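Local coordinates for selenium-binding protein (Sulfolobus tokodaii, PDB 2ECE) that is of unknown function but may bind selenium, and folds as a beta propeller, at residues E25-V30 with I45-V50; E200-S205 with W233-R238; I122-E127 with S173-G178; E159-G164 with W207-T212; S280-W285 with K296-P301. One frame throughout, in Å; residues are numbered along the deposited sequence.

Interaction 1 (E25-V30 with I45-V50); sequences EDLAYV and IAVVDV
Val50, just past the end of strand 45-49, wedges between Glu25 and Ala28, its CG1 methyl pressed against Glu25 CG at 3.4 Å and its CG2 resting on the small Ala28 CB at 4.1 Å. Being only a methyl, Ala28 lets the bulkier Val48 and Val50 close in on it, and its CB also touches Val48 CB. Farther along this face the branches of Val30 and Val48 meet aslant, CG2 to CG2 at 4.2 Å, beside the equally short Ala46. On the reverse face the bumps are larger. Val47 lies alongside Tyr29 and sets its CG2 in the plane of the ring at the edge, 3.9 Å from Tyr29 CD1, while its CG1, anti to the backbone N (chi1 -178°), turns to Leu27 CD2 at 4.2 Å. Antiparallel backbone bonds pair Ala28 with Val48 and Val30 with Ala46; Val50 N donates to Asp26 O, and beyond that bond a water joins Glu25 O to Val50 O. Glu25 OE2 is held by Arg394, and Tyr29 OH by Pro117 O. The hairpin lies between strands 60-65 and 443-449, with Val48 and Val50 packed on Phe435 of strand 429-438.

Interaction 2 (E200-S205 with W233-R238); sequences EVLVSS and WDLRKR
Trp233 and Leu202 run side by side from a hydrogen-bonded antiparallel pair. Leu202 holds CG anti to its own backbone N (chi1 178°), and this carries CD2 over the five-membered ring of the indole, 4.0 Å from its centroid. The other methyl of the same fork, CD1, goes to Leu235 CD2 at 4.0 Å, the two leucine side chains crossing at about a right angle. Trp233 keeps CG beside the backbone N, and its pyrrole edge faces Ser204, so that NE1 donates to Ser204 OG over 2.9 Å, the oxygen lying only slightly off the ring plane. Ser204 meets it by placing OG between backbone N and carbonyl carbon (chi1 62°). The indole is thus fixed by a methyl over its face and a hydroxyl at its N-H, and the ring of Trp180 also meets it, the planes about 60° apart. At the strand end Asp234 turns its carboxylate back, and OD1 takes the N-H of Lys237 at 3.1 Å from well above the carboxylate plane. Leu235 N bonds to Glu200 O at 2.8 Å, and Arg236 passes its CB and CD along Glu200 OE1. The Asx motif at Asp234, leading strand 229-234 into its turn, and the G1 bulge of Glu200 and Val201 opposite Asn196 shape the strand ends of a four-stranded antiparallel propeller blade.

Interaction 3 (I122-E127 with S173-G178); sequences IIKVIE and SFEPLG
Lys124 sets out with CG opposite its backbone N (chi1 -178°) and stays extended to the end, which carries NZ across to the turn at Ser173 and Glu175. Glu175 bends at chi2 (-81°) to bring its carboxylate back toward the same ammonium. NZ donates to Ser173 O at 2.8 Å, in the carbonyl plane, and forms a longer, weak bond within a salt bridge to Glu175 OE2 at 3.2 Å, the two side chains crossing at about a right angle. Replacing Lys124 by a methionine would probably leave the Glu175 carboxylate without this countercharge and Ser173 O without this donor. Deeper in, Ile126 and Pro176 reach toward each other tip to tip, CG2 to CG at 3.7 Å. Ser173 OG accepts from Glu175 N, an ST turn that shapes the bend carrying both lysine partners. Phe174 sets its ring edge-to-face against Phe97. The contact joins the outermost strand of one blade, 121-126, to the turn before the outermost strand of the next, 176-179, blade-to-blade packing characteristic of a beta propeller.

Interaction 4 (E159-G164 with W207-T212); sequences EGEGPG and WAVPNT
Gly160, at phi 94° and psi 0°, turns its carbonyl to the start of helix 210-213, where Asn211 N donates to Gly160 O at 3.0 Å, in the carbonyl plane and on a lone pair. A beta carbon on Gly160 would run into Asn211 OD1. The Asn211 amide then spans the loop: ND2 gives one N-H to Glu161 OE1 at 2.6 Å, nearly straight, and bonds also to Glu159 O at 3.2 Å. The carboxylate oxygen lies in the amide plane, yet it is met from above its own carboxylate plane, the two flat groups being turned 56° apart. Both partners come from the connection between strands 150-154 and 165-169, whereas the helix belongs to the connection between strands 201-204 and 229-234, so loops of adjacent propeller blades are joined here. Glu161 leaves the backbone away from the helix and returns by a bend at chi2. With an alanine at Glu161 the Asn211 amide would probably lose its short, straight bond and be freer to turn. Val209 packs against the same loop, CG1 3.8 Å from Glu161 C, and Pro210 CD lies 3.3 Å from Gly160 O.

Interaction 5 (S280-W285 with K296-P301); sequences SSIWLW and KVIEIP
Trp283 spreads its indole over Lys296, whose CB sits almost exactly above the middle of the six-membered ring, 3.8 Å from the centroid, in a CH-pi contact. The same face also covers the lysine backbone, with Lys296 N 3.4 Å from Trp283 CE3. Rotation of the indole is checked by its own strand, since NE1 donates to Ser281 OG at 2.9 Å, the oxygen tilted a little from the ring plane. Beyond the ring Lys296 CD leans on Ser281 CB at 3.5 Å. The chain then bends at chi3 (62°) and delivers NZ to Glu299 OE1 at 2.6 Å, a salt bridge along one strand that meets the oxygen from above the carboxylate plane. On the reverse face Ile282 and Ile298 lie side by side and point the same way, CB to CB 3.7 Å; both continue onto Leu335 of strand 334-339. Val297 packs CG1 against Leu284 CB at 3.8 Å. Its backbone N bonds to Ile282 O, which also takes a weak bond from Ile298 N, so one carbonyl serves two successive residues. That is a classic beta bulge, with Val297 and Ile298 both opposite Ile282. It shifts the register by one residue in the hairpin of strands 280-288 and 291-304, part of an antiparallel propeller blade whose isoleucine face packs on the next blade.

How the interactions relate
From the N terminus, interaction 1 closes a short hairpin loop in the sheet that the C-terminal strand 443-449 completes, the ring closure usual in propellers. Interaction 3 then spans residues 128-172, tying one blade to the next. Interaction 4 crosses it, because 159-164 lies within that span while 207-212 lies beyond it. Interaction 4 likewise crosses interaction 2, whose span between 200-205 and 233-238 contains the helix start. Interaction 5 follows in series as another hairpin. Interactions 2 and 5 touch where Val203 CG1 packs on Trp285 CZ3 at 4.0 Å, joining adjacent blades. Interaction 1 lies across the chain's centre from interactions 2, 4 and 5.

Interaction 1 (E25-V30 with I45-V50)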
# COMPACT_ATOMS: atom_id res chain seq x y z
N GLU A 25 -17.55 -0.13 -7.85
CA GLU A 25 -17.20 -1.40 -7.23
C GLU A 25 -18.36 -1.98 -6.41
O GLU A 25 -19.09 -1.24 -5.75
CB GLU A 25 -15.98 -1.22 -6.31
CG GLU A 25 -16.24 -0.39 -5.04
CD GLU A 25 -16.23 1.11 -5.27
OE1 GLU A 25 -16.12 1.55 -6.44
OE2 GLU A 25 -16.33 1.87 -4.28
N ASP A 26 -18.53 -3.30 -6.45
CA ASP A 26 -19.58 -3.98 -5.69
C ASP A 26 -19.02 -4.57 -4.40
O ASP A 26 -19.73 -4.72 -3.41
CB ASP A 26 -20.20 -5.14 -6.49
CG ASP A 26 -21.16 -4.68 -7.55
OD1 ASP A 26 -21.94 -3.73 -7.30
OD2 ASP A 26 -21.16 -5.30 -8.65
N LEU A 27 -17.73 -4.91 -4.43
CA LEU A 27 -17.08 -5.54 -3.29
C LEU A 27 -15.72 -4.96 -2.97
O LEU A 27 -15.08 -4.32 -3.80
CB LEU A 27 -16.89 -7.04 -3.55
CG LEU A 27 -18.10 -7.85 -3.97
CD1 LEU A 27 -17.62 -9.14 -4.63
CD2 LEU A 27 -18.99 -8.12 -2.77
N ALA A 28 -15.28 -5.23 -1.75
CA ALA A 28 -13.98 -4.78 -1.27
C ALA A 28 -13.30 -5.97 -0.60
O ALA A 28 -13.82 -6.53 0.37
CB ALA A 28 -14.14 -3.64 -0.28
N TYR A 29 -12.16 -6.38 -1.13
CA TYR A 29 -11.42 -7.49 -0.55
C TYR A 29 -10.45 -6.84 0.43
O TYR A 29 -9.77 -5.87 0.08
CB TYR A 29 -10.68 -8.24 -1.66
CG TYR A 29 -11.61 -8.89 -2.66
CD1 TYR A 29 -12.45 -9.94 -2.29
CD2 TYR A 29 -11.66 -8.45 -3.99
CE1 TYR A 29 -13.32 -10.54 -3.21
CE2 TYR A 29 -12.52 -9.04 -4.91
CZ TYR A 29 -13.35 -10.09 -4.52
OH TYR A 29 -14.18 -10.69 -5.43
N VAL A 30 -10.39 -7.36 1.65
CA VAL A 30 -9.52 -6.76 2.65
C VAL A 30 -8.57 -7.76 3.30
O VAL A 30 -9.00 -8.81 3.79
CB VAL A 30 -10.36 -6.08 3.75
CG1 VAL A 30 -9.46 -5.30 4.71
CG2 VAL A 30 -11.40 -5.16 3.11
N ILE A 45 -8.62 -13.21 4.10
CA ILE A 45 -9.05 -12.16 3.19
C ILE A 45 -10.54 -12.02 3.45
O ILE A 45 -11.29 -12.99 3.36
CB ILE A 45 -8.86 -12.56 1.70
CG1 ILE A 45 -7.37 -12.48 1.33
CG2 ILE A 45 -9.69 -11.63 0.81
CD1 ILE A 45 -6.82 -11.07 1.25
N ALA A 46 -10.96 -10.81 3.79
CA ALA A 46 -12.38 -10.59 4.05
C ALA A 46 -13.04 -10.02 2.82
O ALA A 46 -12.46 -9.19 2.11
CB ALA A 46 -12.54 -9.63 5.22
N VAL A 47 -14.26 -10.48 2.55
CA VAL A 47 -15.02 -10.00 1.41
C VAL A 47 -16.11 -9.09 1.97
O VAL A 47 -17.02 -9.55 2.65
CB VAL A 47 -15.68 -11.15 0.62
CG1 VAL A 47 -16.42 -10.60 -0.58
CG2 VAL A 47 -14.61 -12.15 0.17
N VAL A 48 -15.99 -7.80 1.69
CA VAL A 48 -16.95 -6.81 2.17
C VAL A 48 -17.87 -6.30 1.07
O VAL A 48 -17.41 -5.87 -0.00
CB VAL A 48 -16.22 -5.60 2.81
CG1 VAL A 48 -17.23 -4.56 3.26
CG2 VAL A 48 -15.39 -6.07 4.00
N ASP A 49 -19.18 -6.36 1.33
CA ASP A 49 -20.19 -5.90 0.39
C ASP A 49 -20.16 -4.39 0.51
O ASP A 49 -20.44 -3.82 1.57
CB ASP A 49 -21.59 -6.41 0.75
CG ASP A 49 -22.60 -6.17 -0.37
OD1 ASP A 49 -22.50 -5.12 -1.06
OD2 ASP A 49 -23.49 -7.03 -0.56
N VAL A 50 -19.83 -3.75 -0.59
CA VAL A 50 -19.68 -2.32 -0.61
C VAL A 50 -20.69 -1.54 -1.47
O VAL A 50 -20.52 -0.34 -1.70
CB VAL A 50 -18.19 -2.03 -0.97
CG1 VAL A 50 -18.05 -1.26 -2.25
CG2 VAL A 50 -17.51 -1.36 0.20
O HOH W 1 -19.84 1.10 -4.28

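Interaction 2 (E200-S205 with W233-R238)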
# COMPACT_ATOMS: atom_id res chain seq x y z
N GLU A 200 9.09 2.84 -19.78
CA GLU A 200 9.93 1.76 -19.30
C GLU A 200 10.82 2.04 -18.11
O GLU A 200 12.00 1.70 -18.12
CB GLU A 200 10.79 1.26 -20.45
CG GLU A 200 9.99 0.96 -21.70
CD GLU A 200 10.77 0.16 -22.71
OE1 GLU A 200 12.01 0.24 -22.69
OE2 GLU A 200 10.14 -0.55 -23.53
N VAL A 201 10.29 2.67 -17.07
CA VAL A 201 11.11 2.90 -15.90
C VAL A 201 10.35 2.39 -14.69
O VAL A 201 9.13 2.53 -14.59
CB VAL A 201 11.49 4.39 -15.71
CG1 VAL A 201 10.92 5.22 -16.83
CG2 VAL A 201 11.01 4.89 -14.36
N LEU A 202 11.10 1.77 -13.79
CA LEU A 202 10.55 1.22 -12.57
C LEU A 202 11.20 1.99 -11.44
O LEU A 202 12.38 2.35 -11.53
CB LEU A 202 10.88 -0.28 -12.47
CG LEU A 202 10.43 -1.05 -11.22
CD1 LEU A 202 10.16 -2.50 -11.60
CD2 LEU A 202 11.48 -0.96 -10.13
N VAL A 203 10.44 2.27 -10.40
CA VAL A 203 10.95 2.99 -9.24
C VAL A 203 10.75 2.08 -8.04
O VAL A 203 9.75 1.36 -7.97
CB VAL A 203 10.18 4.32 -9.03
CG1 VAL A 203 10.49 5.28 -10.16
CG2 VAL A 203 8.68 4.05 -8.98
N SER A 204 11.70 2.08 -7.12
CA SER A 204 11.62 1.25 -5.92
C SER A 204 12.04 2.09 -4.72
O SER A 204 12.83 3.04 -4.86
CB SER A 204 12.54 0.03 -6.06
OG SER A 204 13.91 0.40 -6.19
N SER A 205 11.52 1.75 -3.54
CA SER A 205 11.81 2.50 -2.32
C SER A 205 12.62 1.74 -1.26
O SER A 205 13.22 0.71 -1.55
CB SER A 205 10.50 3.01 -1.71
OG SER A 205 9.61 1.94 -1.46
N TRP A 233 14.97 2.70 -12.26
CA TRP A 233 15.48 1.60 -13.06
C TRP A 233 14.98 1.59 -14.50
O TRP A 233 13.92 2.14 -14.81
CB TRP A 233 15.06 0.25 -12.47
CG TRP A 233 15.30 0.06 -11.03
CD1 TRP A 233 14.72 0.74 -10.00
CD2 TRP A 233 16.10 -0.97 -10.43
NE1 TRP A 233 15.11 0.20 -8.79
CE2 TRP A 233 15.96 -0.85 -9.03
CE3 TRP A 233 16.93 -1.97 -10.95
CZ2 TRP A 233 16.62 -1.70 -8.14
CZ3 TRP A 233 17.58 -2.83 -10.06
CH2 TRP A 233 17.42 -2.68 -8.67
N ASP A 234 15.75 0.93 -15.36
CA ASP A 234 15.40 0.73 -16.76
C ASP A 234 14.57 -0.56 -16.64
O ASP A 234 15.12 -1.63 -16.39
CB ASP A 234 16.67 0.46 -17.58
CG ASP A 234 16.38 0.25 -19.06
OD1 ASP A 234 15.31 -0.31 -19.39
OD2 ASP A 234 17.23 0.62 -19.89
N LEU A 235 13.26 -0.44 -16.80
CA LEU A 235 12.36 -1.59 -16.67
C LEU A 235 12.74 -2.75 -17.59
O LEU A 235 12.68 -3.92 -17.21
CB LEU A 235 10.92 -1.16 -16.98
CG LEU A 235 9.75 -1.75 -16.19
CD1 LEU A 235 8.56 -1.86 -17.12
CD2 LEU A 235 10.09 -3.11 -15.60
N ARG A 236 13.12 -2.41 -18.81
CA ARG A 236 13.48 -3.41 -19.79
C ARG A 236 14.81 -4.12 -19.53
O ARG A 236 14.87 -5.35 -19.56
CB ARG A 236 13.53 -2.77 -21.16
CG ARG A 236 13.92 -3.72 -22.22
CD ARG A 236 14.22 -2.97 -23.46
NE ARG A 236 14.20 -3.87 -24.58
CZ ARG A 236 15.04 -3.80 -25.59
NH1 ARG A 236 15.97 -2.84 -25.60
NH2 ARG A 236 15.00 -4.72 -26.54
N LYS A 237 15.86 -3.35 -19.30
CA LYS A 237 17.18 -3.93 -19.05
C LYS A 237 17.34 -4.42 -17.62
O LYS A 237 18.36 -5.02 -17.28
CB LYS A 237 18.28 -2.92 -19.38
CG LYS A 237 18.42 -2.59 -20.88
CD LYS A 237 18.81 -3.81 -21.70
CE LYS A 237 19.45 -3.41 -23.03
NZ LYS A 237 20.87 -2.96 -22.86
N ARG A 238 16.34 -4.16 -16.78
CA ARG A 238 16.36 -4.61 -15.39
C ARG A 238 17.63 -4.13 -14.68
O ARG A 238 18.27 -4.87 -13.95
CB ARG A 238 16.26 -6.14 -15.37
CG ARG A 238 15.00 -6.64 -16.08
CD ARG A 238 15.11 -8.08 -16.56
NE ARG A 238 15.22 -9.05 -15.49
CZ ARG A 238 15.43 -10.35 -15.69
NH1 ARG A 238 15.56 -10.81 -16.93
NH2 ARG A 238 15.53 -11.19 -14.67
O HOH W 2 14.24 1.14 -21.83

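Interaction 3 (I122-E127 with S173-G178)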
# COMPACT_ATOMS: atom_id res chain seq x y z
N ILE A 122 -9.08 -20.39 -2.40
CA ILE A 122 -7.65 -20.57 -2.59
C ILE A 122 -7.49 -21.76 -3.53
O ILE A 122 -7.98 -22.85 -3.22
CB ILE A 122 -6.94 -20.93 -1.26
CG1 ILE A 122 -7.14 -19.82 -0.23
CG2 ILE A 122 -5.45 -21.18 -1.52
CD1 ILE A 122 -6.64 -20.20 1.15
N ILE A 123 -6.83 -21.56 -4.66
CA ILE A 123 -6.65 -22.65 -5.60
C ILE A 123 -5.20 -23.10 -5.76
O ILE A 123 -4.94 -24.11 -6.41
CB ILE A 123 -7.24 -22.30 -7.00
CG1 ILE A 123 -6.73 -20.94 -7.48
CG2 ILE A 123 -8.76 -22.33 -6.92
CD1 ILE A 123 -5.53 -21.03 -8.39
N LYS A 124 -4.27 -22.36 -5.17
CA LYS A 124 -2.85 -22.71 -5.25
C LYS A 124 -2.04 -21.99 -4.18
O LYS A 124 -2.29 -20.82 -3.86
CB LYS A 124 -2.29 -22.37 -6.63
CG LYS A 124 -0.81 -22.75 -6.81
CD LYS A 124 -0.39 -22.70 -8.27
CE LYS A 124 0.99 -23.33 -8.48
NZ LYS A 124 1.26 -23.63 -9.91
N VAL A 125 -1.06 -22.69 -3.62
CA VAL A 125 -0.19 -22.12 -2.61
C VAL A 125 1.26 -22.33 -3.01
O VAL A 125 1.66 -23.43 -3.39
CB VAL A 125 -0.39 -22.79 -1.23
CG1 VAL A 125 0.59 -22.21 -0.22
CG2 VAL A 125 -1.83 -22.58 -0.74
N ILE A 126 2.04 -21.25 -2.96
CA ILE A 126 3.46 -21.34 -3.26
C ILE A 126 4.08 -21.25 -1.88
O ILE A 126 4.04 -20.19 -1.25
CB ILE A 126 3.93 -20.15 -4.11
CG1 ILE A 126 3.11 -20.08 -5.40
CG2 ILE A 126 5.41 -20.31 -4.44
CD1 ILE A 126 3.37 -18.83 -6.19
N GLU A 127 4.63 -22.36 -1.39
CA GLU A 127 5.22 -22.39 -0.06
C GLU A 127 6.45 -21.50 0.07
O GLU A 127 7.17 -21.26 -0.90
CB GLU A 127 5.56 -23.84 0.33
CG GLU A 127 4.35 -24.77 0.47
CD GLU A 127 3.40 -24.36 1.59
OE1 GLU A 127 3.82 -23.61 2.50
OE2 GLU A 127 2.23 -24.80 1.59
N SER A 173 1.41 -20.14 -14.71
CA SER A 173 1.55 -21.15 -13.67
C SER A 173 1.55 -20.53 -12.29
O SER A 173 1.29 -21.21 -11.29
CB SER A 173 2.85 -21.92 -13.88
OG SER A 173 3.97 -21.07 -13.73
N PHE A 174 1.85 -19.23 -12.23
CA PHE A 174 1.91 -18.50 -10.97
C PHE A 174 3.12 -18.97 -10.17
O PHE A 174 3.23 -18.68 -8.98
CB PHE A 174 0.64 -18.71 -10.15
CG PHE A 174 -0.60 -18.18 -10.80
CD1 PHE A 174 -1.71 -19.00 -11.00
CD2 PHE A 174 -0.67 -16.86 -11.24
CE1 PHE A 174 -2.85 -18.51 -11.62
CE2 PHE A 174 -1.81 -16.36 -11.86
CZ PHE A 174 -2.90 -17.19 -12.05
N GLU A 175 4.01 -19.70 -10.83
CA GLU A 175 5.21 -20.22 -10.17
C GLU A 175 6.29 -19.13 -10.17
O GLU A 175 6.37 -18.34 -11.11
CB GLU A 175 5.73 -21.46 -10.91
CG GLU A 175 4.77 -22.64 -10.91
CD GLU A 175 4.82 -23.46 -9.63
OE1 GLU A 175 5.39 -22.98 -8.62
OE2 GLU A 175 4.27 -24.58 -9.62
N PRO A 176 7.13 -19.09 -9.13
CA PRO A 176 8.19 -18.08 -9.05
C PRO A 176 9.17 -18.26 -10.19
O PRO A 176 9.56 -19.38 -10.51
CB PRO A 176 8.86 -18.37 -7.71
CG PRO A 176 7.86 -19.21 -6.96
CD PRO A 176 7.26 -20.06 -8.03
N LEU A 177 9.57 -17.16 -10.81
CA LEU A 177 10.56 -17.23 -11.88
C LEU A 177 11.92 -16.95 -11.26
O LEU A 177 12.87 -17.70 -11.47
CB LEU A 177 10.24 -16.21 -12.97
CG LEU A 177 8.94 -16.51 -13.73
CD1 LEU A 177 8.49 -15.28 -14.50
CD2 LEU A 177 9.17 -17.70 -14.66
N GLY A 178 12.00 -15.88 -10.48
CA GLY A 178 13.26 -15.53 -9.83
C GLY A 178 13.38 -14.03 -9.64
O GLY A 178 12.40 -13.30 -9.75

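Interaction 4 (E159-G164 with W207-T212)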
# COMPACT_ATOMS: atom_id res chain seq x y z
N GLU A 159 17.99 -14.90 4.51
CA GLU A 159 18.45 -14.85 5.90
C GLU A 159 17.85 -13.71 6.72
O GLU A 159 18.12 -13.59 7.91
CB GLU A 159 19.97 -14.71 5.96
CG GLU A 159 20.76 -15.89 5.43
CD GLU A 159 22.25 -15.74 5.73
OE1 GLU A 159 23.07 -15.86 4.79
OE2 GLU A 159 22.60 -15.49 6.91
N GLY A 160 17.05 -12.86 6.09
CA GLY A 160 16.47 -11.75 6.82
C GLY A 160 17.30 -10.48 6.71
O GLY A 160 16.95 -9.46 7.30
N GLU A 161 18.41 -10.55 5.98
CA GLU A 161 19.25 -9.38 5.76
C GLU A 161 18.94 -8.90 4.35
O GLU A 161 17.81 -9.07 3.88
CB GLU A 161 20.74 -9.75 5.89
CG GLU A 161 21.14 -10.22 7.30
CD GLU A 161 20.87 -9.17 8.37
OE1 GLU A 161 20.60 -9.56 9.53
OE2 GLU A 161 20.93 -7.96 8.07
N GLY A 162 19.91 -8.30 3.67
CA GLY A 162 19.68 -7.81 2.32
C GLY A 162 20.69 -8.34 1.32
O GLY A 162 21.59 -9.09 1.71
N PRO A 163 20.62 -7.95 0.04
CA PRO A 163 19.63 -7.03 -0.53
C PRO A 163 18.23 -7.61 -0.62
O PRO A 163 18.05 -8.82 -0.74
CB PRO A 163 20.19 -6.74 -1.93
CG PRO A 163 21.66 -7.07 -1.81
CD PRO A 163 21.63 -8.30 -0.96
N GLY A 164 17.24 -6.73 -0.54
CA GLY A 164 15.87 -7.16 -0.71
C GLY A 164 15.65 -6.82 -2.16
O GLY A 164 16.60 -6.40 -2.84
N TRP A 207 12.69 0.66 3.13
CA TRP A 207 12.21 0.68 4.51
C TRP A 207 13.40 0.19 5.33
O TRP A 207 14.24 1.00 5.72
CB TRP A 207 11.01 -0.25 4.68
CG TRP A 207 10.32 -0.12 6.02
CD1 TRP A 207 10.32 0.97 6.85
CD2 TRP A 207 9.47 -1.09 6.64
NE1 TRP A 207 9.50 0.74 7.93
CE2 TRP A 207 8.97 -0.51 7.84
CE3 TRP A 207 9.06 -2.39 6.31
CZ2 TRP A 207 8.09 -1.19 8.69
CZ3 TRP A 207 8.19 -3.07 7.16
CH2 TRP A 207 7.71 -2.46 8.33
N ALA A 208 13.49 -1.12 5.56
CA ALA A 208 14.59 -1.72 6.31
C ALA A 208 14.48 -3.22 6.08
O ALA A 208 13.45 -3.69 5.61
CB ALA A 208 14.46 -1.39 7.79
N VAL A 209 15.53 -3.98 6.41
CA VAL A 209 15.48 -5.43 6.21
C VAL A 209 14.65 -6.09 7.30
O VAL A 209 14.39 -5.50 8.35
CB VAL A 209 16.90 -6.06 6.21
CG1 VAL A 209 17.76 -5.41 5.14
CG2 VAL A 209 17.53 -5.94 7.58
N PRO A 210 14.20 -7.34 7.06
CA PRO A 210 13.39 -8.09 8.02
C PRO A 210 13.97 -8.12 9.43
O PRO A 210 13.27 -7.84 10.40
CB PRO A 210 13.34 -9.48 7.40
CG PRO A 210 13.28 -9.16 5.93
CD PRO A 210 14.36 -8.10 5.81
N ASN A 211 15.25 -8.46 9.54
CA ASN A 211 15.87 -8.52 10.85
C ASN A 211 15.87 -7.20 11.60
O ASN A 211 16.16 -7.16 12.80
CB ASN A 211 17.30 -9.09 10.73
CG ASN A 211 17.29 -10.55 10.32
OD1 ASN A 211 16.30 -11.25 10.52
ND2 ASN A 211 18.40 -11.02 9.74
N THR A 212 15.54 -6.11 10.91
CA THR A 212 15.48 -4.80 11.56
C THR A 212 14.06 -4.46 12.03
O THR A 212 13.87 -3.98 13.15
CB THR A 212 15.93 -3.67 10.60
OG1 THR A 212 17.32 -3.79 10.31
CG2 THR A 212 15.66 -2.30 11.24

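Interaction 5 (S280-W285 with K296-P301)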
# COMPACT_ATOMS: atom_id res chain seq x y z
N SER A 280 6.77 14.43 8.88
CA SER A 280 6.61 13.54 7.74
C SER A 280 6.66 14.47 6.54
O SER A 280 6.36 15.66 6.65
CB SER A 280 5.25 12.82 7.77
OG SER A 280 5.24 11.78 8.74
N SER A 281 7.06 13.94 5.39
CA SER A 281 7.12 14.77 4.20
C SER A 281 6.76 13.97 2.96
O SER A 281 7.00 12.76 2.90
CB SER A 281 8.52 15.39 4.04
OG SER A 281 9.54 14.42 4.11
N ILE A 282 6.16 14.65 2.00
CA ILE A 282 5.79 14.03 0.74
C ILE A 282 6.73 14.61 -0.31
O ILE A 282 6.95 15.82 -0.35
CB ILE A 282 4.34 14.35 0.35
CG1 ILE A 282 3.39 13.81 1.43
CG2 ILE A 282 4.02 13.75 -1.00
CD1 ILE A 282 3.60 12.33 1.76
N TRP A 283 7.29 13.74 -1.14
CA TRP A 283 8.22 14.17 -2.16
C TRP A 283 7.71 13.86 -3.55
O TRP A 283 7.12 12.81 -3.80
CB TRP A 283 9.57 13.50 -1.94
CG TRP A 283 10.27 13.94 -0.69
CD1 TRP A 283 9.89 13.71 0.60
CD2 TRP A 283 11.49 14.69 -0.62
NE1 TRP A 283 10.80 14.26 1.47
CE2 TRP A 283 11.79 14.87 0.75
CE3 TRP A 283 12.36 15.22 -1.58
CZ2 TRP A 283 12.93 15.57 1.18
CZ3 TRP A 283 13.50 15.91 -1.15
CH2 TRP A 283 13.77 16.08 0.22
N LEU A 284 7.95 14.80 -4.46
CA LEU A 284 7.56 14.65 -5.86
C LEU A 284 8.80 14.30 -6.67
O LEU A 284 9.75 15.08 -6.71
CB LEU A 284 6.97 15.97 -6.39
CG LEU A 284 6.63 16.07 -7.88
CD1 LEU A 284 5.48 15.14 -8.21
CD2 LEU A 284 6.25 17.52 -8.23
N TRP A 285 8.80 13.12 -7.28
CA TRP A 285 9.93 12.74 -8.13
C TRP A 285 9.44 12.98 -9.55
O TRP A 285 8.29 12.70 -9.86
CB TRP A 285 10.32 11.26 -7.91
CG TRP A 285 9.17 10.28 -7.82
CD1 TRP A 285 8.48 9.92 -6.69
CD2 TRP A 285 8.64 9.48 -8.88
NE1 TRP A 285 7.55 8.95 -6.98
CE2 TRP A 285 7.63 8.66 -8.32
CE3 TRP A 285 8.92 9.37 -10.25
CZ2 TRP A 285 6.89 7.74 -9.08
CZ3 TRP A 285 8.18 8.46 -11.01
CH2 TRP A 285 7.19 7.65 -10.42
N LYS A 296 10.71 18.15 -2.10
CA LYS A 296 9.75 18.04 -1.01
C LYS A 296 8.62 19.01 -1.31
O LYS A 296 8.85 20.21 -1.50
CB LYS A 296 10.42 18.38 0.33
CG LYS A 296 9.48 18.28 1.52
CD LYS A 296 10.25 18.22 2.85
CE LYS A 296 11.06 19.49 3.12
NZ LYS A 296 11.72 19.43 4.46
N VAL A 297 7.39 18.50 -1.36
CA VAL A 297 6.24 19.36 -1.66
C VAL A 297 5.25 19.50 -0.52
O VAL A 297 4.41 20.40 -0.53
CB VAL A 297 5.51 18.86 -2.93
CG1 VAL A 297 6.42 19.03 -4.14
CG2 VAL A 297 5.10 17.41 -2.77
N ILE A 298 5.33 18.61 0.46
CA ILE A 298 4.45 18.65 1.63
C ILE A 298 5.24 18.25 2.87
O ILE A 298 6.01 17.29 2.84
CB ILE A 298 3.27 17.66 1.52
CG1 ILE A 298 2.36 18.02 0.34
CG2 ILE A 298 2.46 17.69 2.80
CD1 ILE A 298 1.28 16.98 0.08
N GLU A 299 5.06 18.99 3.95
CA GLU A 299 5.73 18.67 5.20
C GLU A 299 4.73 18.86 6.32
O GLU A 299 4.10 19.92 6.42
CB GLU A 299 6.95 19.57 5.43
CG GLU A 299 7.79 19.16 6.64
CD GLU A 299 9.01 20.05 6.86
OE1 GLU A 299 9.75 20.30 5.89
OE2 GLU A 299 9.23 20.48 8.01
N ILE A 300 4.56 17.83 7.13
CA ILE A 300 3.62 17.88 8.24
C ILE A 300 4.40 17.74 9.54
O ILE A 300 5.11 16.76 9.74
CB ILE A 300 2.58 16.75 8.13
CG1 ILE A 300 1.80 16.89 6.82
CG2 ILE A 300 1.63 16.80 9.33
CD1 ILE A 300 0.84 15.76 6.55
N PRO A 301 4.29 18.73 10.44
CA PRO A 301 4.99 18.71 11.72
C PRO A 301 4.31 17.84 12.78
O PRO A 301 3.12 17.53 12.70
CB PRO A 301 5.02 20.18 12.12
CG PRO A 301 3.68 20.65 11.64
CD PRO A 301 3.61 20.03 10.24